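Local coordinates for protein terminal uridylyltransferase 1 (Trypanosoma brucei, PDB 5HZD) that adds uridines to the 3' hydroxyl of guide RNAs, ribosomal RNAs and some mRNAs during mitochondrial RNA editing, using UTP and a divalent metal ion, at residues A[421-435]-A[460-474]. Sequence-based numbering, arbitrary orientation. Where two conformers were deposited one is given.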
loop_
_atom_site.group_PDB
_atom_site.type_symbol
_atom_site.label_atom_id
_atom_site.label_comp_id
_atom_site.label_asym_id
_atom_site.label_seq_id
_atom_site.Cartn_x
_atom_site.Cartn_y
_atom_site.Cartn_z
ATOM N N ARG A 421 -14.403 -15.830 -7.598
ATOM C CA ARG A 421 -14.873 -17.220 -7.673
ATOM C C ARG A 421 -13.653 -18.065 -7.963
ATOM O O ARG A 421 -12.681 -17.563 -8.517
ATOM C CB ARG A 421 -15.957 -17.370 -8.760
ATOM C CG ARG A 421 -15.500 -17.010 -10.172
ATOM C CD ARG A 421 -16.702 -16.667 -11.077
ATOM N NE ARG A 421 -17.591 -15.692 -10.461
ATOM C CZ ARG A 421 -17.372 -14.378 -10.441
ATOM N NH1 ARG A 421 -16.267 -13.839 -10.976
ATOM N NH2 ARG A 421 -18.246 -13.588 -9.834
ATOM N N PRO A 422 -13.675 -19.357 -7.589
ATOM C CA PRO A 422 -12.484 -20.205 -7.728
ATOM C C PRO A 422 -12.210 -20.714 -9.133
ATOM O O PRO A 422 -11.064 -21.011 -9.462
ATOM C CB PRO A 422 -12.822 -21.406 -6.820
ATOM C CG PRO A 422 -14.318 -21.448 -6.769
ATOM C CD PRO A 422 -14.748 -20.002 -6.809
ATOM N N GLY A 423 -13.247 -20.823 -9.940
ATOM C CA GLY A 423 -13.080 -21.317 -11.291
ATOM C C GLY A 423 -12.813 -20.201 -12.275
ATOM O O GLY A 423 -12.422 -19.109 -11.891
ATOM N N ILE A 424 -13.012 -20.484 -13.552
ATOM C CA ILE A 424 -12.781 -19.487 -14.605
ATOM C C ILE A 424 -13.914 -18.466 -14.619
ATOM O O ILE A 424 -15.096 -18.834 -14.567
ATOM C CB ILE A 424 -12.728 -20.166 -15.991
ATOM C CG1 ILE A 424 -11.509 -21.086 -16.106
ATOM C CG2 ILE A 424 -12.756 -19.121 -17.142
ATOM C CD1 ILE A 424 -10.196 -20.420 -15.937
ATOM N N THR A 425 -13.550 -17.180 -14.709
ATOM C CA THR A 425 -14.530 -16.110 -14.928
ATOM C C THR A 425 -14.406 -15.649 -16.380
ATOM O O THR A 425 -13.338 -15.204 -16.809
ATOM C CB THR A 425 -14.203 -14.901 -14.028
ATOM O OG1 THR A 425 -14.355 -15.290 -12.664
ATOM C CG2 THR A 425 -15.164 -13.752 -14.301
ATOM N N THR A 426 -15.469 -15.761 -17.163
ATOM C CA THR A 426 -15.400 -15.265 -18.533
ATOM C C THR A 426 -15.824 -13.798 -18.562
ATOM O O THR A 426 -16.495 -13.328 -17.650
ATOM C CB THR A 426 -16.288 -16.076 -19.483
ATOM O OG1 THR A 426 -17.663 -15.877 -19.151
ATOM C CG2 THR A 426 -15.931 -17.584 -19.410
ATOM N N LYS A 427 -15.401 -13.063 -19.585
ATOM C CA LYS A 427 -15.871 -11.688 -19.752
ATOM C C LYS A 427 -17.388 -11.622 -19.801
ATOM O O LYS A 427 -17.993 -10.751 -19.148
ATOM C CB LYS A 427 -15.253 -11.057 -21.006
ATOM C CG LYS A 427 -13.735 -10.864 -20.851
ATOM C CD LYS A 427 -13.157 -10.151 -22.054
ATOM C CE LYS A 427 -11.599 -10.162 -21.974
ATOM N NZ LYS A 427 -10.995 -9.390 -23.117
ATOM N N ARG A 428 -18.000 -12.577 -20.506
ATOM C CA ARG A 428 -19.449 -12.620 -20.653
ATOM C C ARG A 428 -20.132 -12.745 -19.282
ATOM O O ARG A 428 -21.168 -12.126 -19.056
ATOM C CB ARG A 428 -19.873 -13.725 -21.625
ATOM C CG ARG A 428 -21.387 -13.792 -21.798
ATOM C CD ARG A 428 -21.761 -14.866 -22.800
ATOM N NE ARG A 428 -21.305 -14.532 -24.151
ATOM C CZ ARG A 428 -22.047 -13.899 -25.057
ATOM N NH1 ARG A 428 -23.285 -13.523 -24.759
ATOM N NH2 ARG A 428 -21.548 -13.636 -26.258
ATOM N N MET A 429 -19.508 -13.455 -18.333
ATOM C CA MET A 429 -20.121 -13.587 -16.999
ATOM C C MET A 429 -20.305 -12.230 -16.342
ATOM O O MET A 429 -21.306 -11.997 -15.670
ATOM C CB MET A 429 -19.307 -14.537 -16.088
ATOM C CG MET A 429 -19.421 -16.008 -16.500
ATOM S SD MET A 429 -18.207 -16.965 -15.586
ATOM C CE MET A 429 -18.691 -16.302 -13.997
ATOM N N LEU A 430 -19.362 -11.298 -16.555
ATOM C CA LEU A 430 -19.442 -9.979 -15.920
ATOM C C LEU A 430 -20.102 -8.909 -16.788
ATOM O O LEU A 430 -20.263 -7.770 -16.346
ATOM C CB LEU A 430 -18.031 -9.503 -15.549
ATOM C CG LEU A 430 -17.204 -10.464 -14.683
ATOM C CD1 LEU A 430 -15.919 -9.776 -14.179
ATOM C CD2 LEU A 430 -17.994 -10.956 -13.486
ATOM N N GLY A 431 -20.428 -9.273 -18.022
ATOM C CA GLY A 431 -20.980 -8.342 -18.993
ATOM C C GLY A 431 -19.857 -7.505 -19.600
ATOM O O GLY A 431 -20.109 -6.407 -20.106
ATOM N N TRP A 432 -18.643 -8.034 -19.570
ATOM C CA TRP A 432 -17.468 -7.324 -20.079
ATOM C C TRP A 432 -17.053 -7.844 -21.467
ATOM O O TRP A 432 -15.943 -7.583 -21.943
ATOM C CB TRP A 432 -16.309 -7.487 -19.098
ATOM C CG TRP A 432 -16.501 -6.775 -17.800
ATOM C CD1 TRP A 432 -17.596 -6.043 -17.401
ATOM C CD2 TRP A 432 -15.570 -6.722 -16.722
ATOM N NE1 TRP A 432 -17.387 -5.536 -16.141
ATOM C CE2 TRP A 432 -16.159 -5.948 -15.695
ATOM C CE3 TRP A 432 -14.305 -7.281 -16.512
ATOM C CZ2 TRP A 432 -15.511 -5.702 -14.480
ATOM C CZ3 TRP A 432 -13.649 -7.022 -15.343
ATOM C CH2 TRP A 432 -14.254 -6.236 -14.321
ATOM N N HIS A 433 -17.954 -8.570 -22.127
ATOM C CA HIS A 433 -17.666 -9.130 -23.449
ATOM C C HIS A 433 -17.962 -8.144 -24.584
ATOM O O HIS A 433 -17.668 -8.425 -25.752
ATOM C CB HIS A 433 -18.473 -10.399 -23.661
ATOM C CG HIS A 433 -19.944 -10.175 -23.587
ATOM N ND1 HIS A 433 -20.560 -9.673 -22.458
ATOM C CD2 HIS A 433 -20.922 -10.353 -24.507
ATOM C CE1 HIS A 433 -21.856 -9.555 -22.687
ATOM N NE2 HIS A 433 -22.102 -9.962 -23.921
ATOM N N VAL A 434 -18.564 -7.008 -24.239
ATOM C CA VAL A 434 -18.874 -5.942 -25.198
ATOM C C VAL A 434 -18.449 -4.609 -24.586
ATOM O O VAL A 434 -18.712 -4.371 -23.408
ATOM C CB VAL A 434 -20.396 -5.883 -25.488
ATOM C CG1 VAL A 434 -20.736 -4.731 -26.435
ATOM C CG2 VAL A 434 -20.886 -7.200 -26.069
ATOM N N GLU A 435 -17.803 -3.727 -25.365
ATOM C CA GLU A 435 -17.511 -2.393 -24.868
ATOM C C GLU A 435 -18.528 -1.426 -25.455
ATOM O O GLU A 435 -19.038 -1.640 -26.552
ATOM C CB GLU A 435 -16.104 -1.919 -25.277
ATOM C CG GLU A 435 -14.950 -2.644 -24.642
ATOM C CD GLU A 435 -13.598 -2.184 -25.219
ATOM O OE1 GLU A 435 -13.582 -1.201 -26.010
ATOM O OE2 GLU A 435 -12.556 -2.804 -24.908
ATOM N N ARG A 460 -12.605 0.092 -21.100
ATOM C CA ARG A 460 -12.015 -0.928 -21.970
ATOM C C ARG A 460 -12.072 -2.273 -21.255
ATOM O O ARG A 460 -11.992 -2.336 -20.015
ATOM C CB ARG A 460 -10.545 -0.615 -22.249
ATOM C CG ARG A 460 -10.333 0.655 -23.067
ATOM C CD ARG A 460 -10.943 0.508 -24.435
ATOM N NE ARG A 460 -10.540 1.591 -25.331
ATOM C CZ ARG A 460 -10.960 1.747 -26.568
ATOM N NH1 ARG A 460 -11.818 0.878 -27.131
ATOM N NH2 ARG A 460 -10.519 2.773 -27.263
ATOM N N TYR A 461 -12.254 -3.328 -22.053
ATOM C CA TYR A 461 -12.303 -4.696 -21.542
ATOM C C TYR A 461 -11.344 -5.563 -22.341
ATOM O O TYR A 461 -11.619 -6.732 -22.627
ATOM C CB TYR A 461 -13.727 -5.264 -21.654
ATOM C CG TYR A 461 -14.758 -4.545 -20.802
ATOM C CD1 TYR A 461 -14.551 -4.350 -19.448
ATOM C CD2 TYR A 461 -15.948 -4.081 -21.358
ATOM C CE1 TYR A 461 -15.489 -3.704 -18.657
ATOM C CE2 TYR A 461 -16.896 -3.420 -20.575
ATOM C CZ TYR A 461 -16.663 -3.254 -19.224
ATOM O OH TYR A 461 -17.596 -2.602 -18.439
ATOM N N GLU A 462 -10.206 -4.982 -22.720
ATOM C CA GLU A 462 -9.165 -5.718 -23.411
ATOM C C GLU A 462 -8.429 -6.630 -22.457
ATOM O O GLU A 462 -8.311 -7.848 -22.697
ATOM C CB GLU A 462 -8.170 -4.729 -24.011
ATOM C CG GLU A 462 -7.250 -5.324 -25.036
ATOM C CD GLU A 462 -7.928 -5.755 -26.336
ATOM O OE1 GLU A 462 -8.866 -5.079 -26.852
ATOM O OE2 GLU A 462 -7.494 -6.800 -26.858
ATOM N N LEU A 463 -7.899 -6.033 -21.396
ATOM C CA LEU A 463 -7.295 -6.804 -20.319
ATOM C C LEU A 463 -8.179 -6.639 -19.107
ATOM O O LEU A 463 -8.394 -5.502 -18.645
ATOM C CB LEU A 463 -5.905 -6.257 -19.988
ATOM C CG LEU A 463 -4.912 -6.095 -21.135
ATOM C CD1 LEU A 463 -3.546 -5.741 -20.541
ATOM C CD2 LEU A 463 -4.828 -7.383 -21.940
ATOM N N CYS A 464 -8.712 -7.739 -18.579
ATOM C CA CYS A 464 -9.700 -7.627 -17.512
ATOM C C CYS A 464 -9.241 -8.219 -16.195
ATOM O O CYS A 464 -8.848 -9.394 -16.138
ATOM C CB CYS A 464 -10.994 -8.333 -17.927
ATOM S SG CYS A 464 -11.802 -7.507 -19.313
ATOM N N ILE A 465 -9.318 -7.415 -15.133
ATOM C CA ILE A 465 -9.013 -7.871 -13.778
ATOM C C ILE A 465 -10.179 -7.369 -12.927
ATOM O O ILE A 465 -10.445 -6.153 -12.877
ATOM C CB ILE A 465 -7.705 -7.248 -13.267
ATOM C CG1 ILE A 465 -6.539 -7.682 -14.155
ATOM C CG2 ILE A 465 -7.459 -7.692 -11.842
ATOM C CD1 ILE A 465 -5.197 -7.074 -13.686
ATOM N N GLU A 466 -10.904 -8.292 -12.312
ATOM C CA GLU A 466 -12.073 -7.926 -11.516
ATOM C C GLU A 466 -11.626 -7.425 -10.138
ATOM O O GLU A 466 -10.847 -8.098 -9.436
ATOM C CB GLU A 466 -13.012 -9.137 -11.388
ATOM C CG GLU A 466 -14.290 -8.851 -10.548
ATOM C CD GLU A 466 -15.360 -9.943 -10.575
ATOM O OE1 GLU A 466 -15.091 -11.133 -10.879
ATOM O OE2 GLU A 466 -16.533 -9.603 -10.287
ATOM N N ASP A 467 -12.095 -6.240 -9.730
ATOM C CA ASP A 467 -11.830 -5.773 -8.366
ATOM C C ASP A 467 -12.612 -6.644 -7.372
ATOM O O ASP A 467 -13.818 -6.887 -7.542
ATOM C CB ASP A 467 -12.265 -4.314 -8.210
ATOM C CG ASP A 467 -11.881 -3.745 -6.875
ATOM O OD1 ASP A 467 -12.557 -4.052 -5.883
ATOM O OD2 ASP A 467 -10.921 -2.973 -6.815
ATOM N N PRO A 468 -11.927 -7.153 -6.330
ATOM C CA PRO A 468 -12.586 -8.080 -5.410
ATOM C C PRO A 468 -13.834 -7.528 -4.713
ATOM O O PRO A 468 -14.791 -8.282 -4.528
ATOM C CB PRO A 468 -11.490 -8.354 -4.377
ATOM C CG PRO A 468 -10.238 -8.296 -5.182
ATOM C CD PRO A 468 -10.469 -7.129 -6.133
ATOM N N TYR A 469 -13.836 -6.244 -4.359
ATOM C CA TYR A 469 -14.958 -5.710 -3.554
ATOM C C TYR A 469 -15.821 -4.661 -4.244
ATOM O O TYR A 469 -16.931 -4.360 -3.785
ATOM C CB TYR A 469 -14.455 -5.190 -2.201
ATOM C CG TYR A 469 -13.823 -6.278 -1.354
ATOM C CD1 TYR A 469 -14.583 -7.355 -0.870
ATOM C CD2 TYR A 469 -12.468 -6.237 -1.057
ATOM C CE1 TYR A 469 -14.005 -8.362 -0.113
ATOM C CE2 TYR A 469 -11.880 -7.233 -0.299
ATOM C CZ TYR A 469 -12.644 -8.282 0.155
ATOM O OH TYR A 469 -12.064 -9.252 0.914
ATOM N N GLU A 470 -15.346 -4.114 -5.350
ATOM C CA GLU A 470 -16.203 -3.234 -6.145
ATOM C C GLU A 470 -16.753 -3.957 -7.382
ATOM O O GLU A 470 -16.019 -4.182 -8.358
ATOM C CB GLU A 470 -15.441 -1.978 -6.531
ATOM C CG GLU A 470 -16.299 -0.958 -7.268
ATOM C CD GLU A 470 -15.766 0.463 -7.146
ATOM O OE1 GLU A 470 -16.071 1.291 -8.037
ATOM O OE2 GLU A 470 -15.058 0.751 -6.151
ATOM N N GLU A 471 -18.039 -4.286 -7.393
ATOM C CA GLU A 471 -18.577 -4.934 -8.587
ATOM C C GLU A 471 -18.586 -3.995 -9.796
ATOM O O GLU A 471 -18.686 -2.766 -9.680
ATOM C CB GLU A 471 -19.955 -5.556 -8.367
ATOM C CG GLU A 471 -20.263 -6.686 -9.356
ATOM C CD GLU A 471 -21.706 -7.171 -9.257
ATOM O OE1 GLU A 471 -22.183 -7.855 -10.195
ATOM O OE2 GLU A 471 -22.366 -6.868 -8.236
ATOM N N ASN A 472 -18.402 -4.618 -10.947
ATOM C CA ASN A 472 -18.370 -3.951 -12.220
ATOM C C ASN A 472 -17.264 -2.945 -12.397
ATOM O O ASN A 472 -17.410 -2.028 -13.193
ATOM C CB ASN A 472 -19.725 -3.318 -12.558
ATOM C CG ASN A 472 -19.917 -3.185 -14.054
ATOM O OD1 ASN A 472 -19.383 -3.995 -14.822
ATOM N ND2 ASN A 472 -20.642 -2.158 -14.480
ATOM N N LEU A 473 -16.137 -3.158 -11.703
ATOM C CA LEU A 473 -14.958 -2.324 -11.890
ATOM C C LEU A 473 -13.831 -3.161 -12.465
ATOM O O LEU A 473 -13.357 -4.097 -11.823
ATOM C CB LEU A 473 -14.496 -1.728 -10.557
ATOM C CG LEU A 473 -13.273 -0.815 -10.676
ATOM C CD1 LEU A 473 -13.583 0.444 -11.484
ATOM C CD2 LEU A 473 -12.730 -0.477 -9.259
ATOM N N ASN A 474 -13.429 -2.825 -13.683
ATOM C CA ASN A 474 -12.267 -3.433 -14.309
ATOM C C ASN A 474 -11.017 -2.657 -13.974
ATOM O O ASN A 474 -10.902 -1.477 -14.326
ATOM C CB ASN A 474 -12.438 -3.491 -15.847
ATOM C CG ASN A 474 -11.259 -4.177 -16.542
ATOM O OD1 ASN A 474 -10.480 -4.871 -15.895
ATOM N ND2 ASN A 474 -11.114 -3.963 -17.864
HETATM O O HOH W 1 -18.732 -10.780 -10.107
HETATM O O HOH W 2 -21.183 -5.318 -16.871
HETATM O O HOH W 3 -14.367 -7.619 -24.283
HETATM O O HOH W 4 -10.558 -2.716 -26.779
#
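The segment 465-474, assigned as the nucleotide recognition motif, and the chain leading into it pack against one face and the edge of Trp432, just beyond the Schellman motif that ends helix 427-430. Tyr461 forms an offset stack over that face, its ring centroid 4.1 Å from that of the Trp432 five-membered ring and the planes only 12° apart. Beside it Asn474 CB sits above the six-membered ring in a CH-pi contact, while Leu430 CD1 covers the opposite face. At the indole edge Trp432 NE1 donates to Asn472 OD1 (2.8 Å), almost straight and in the ring plane. The same oxygen takes a water that also bonds Leu430 O.

Lys427 runs extended past Cys464 SG, and its NZ reaches Tyr461 O (2.8 Å) in the carbonyl plane and Glu462 O from above the plane of that second carbonyl; Trp412 O also accepts. Glu435 uses both carboxylate oxygens: OE1 takes Arg460 NH1 (2.9 Å) on its syn lone pair, and OE2 is met from above the carboxylate plane by Tyr461 N. Arg460 NH1 also bonds Ser7 OG of the zinc finger. Glu466, with CG anti to the backbone N (chi1 180°), extends past the methyls of Leu430 to receive Arg421 NH1 at OE1 (3.0 Å); Ser418 OG shares this oxygen, and the same NH1 donates to Thr425 OG1, both partners in the guanidinium plane.

Stacking and the in-plane N-H bond fix the indole's rotation, while salt bridges tie Glu466 of the motif to Arg421 and Arg460 to Glu435, and the Ser7 bond extends the second link to the zinc finger.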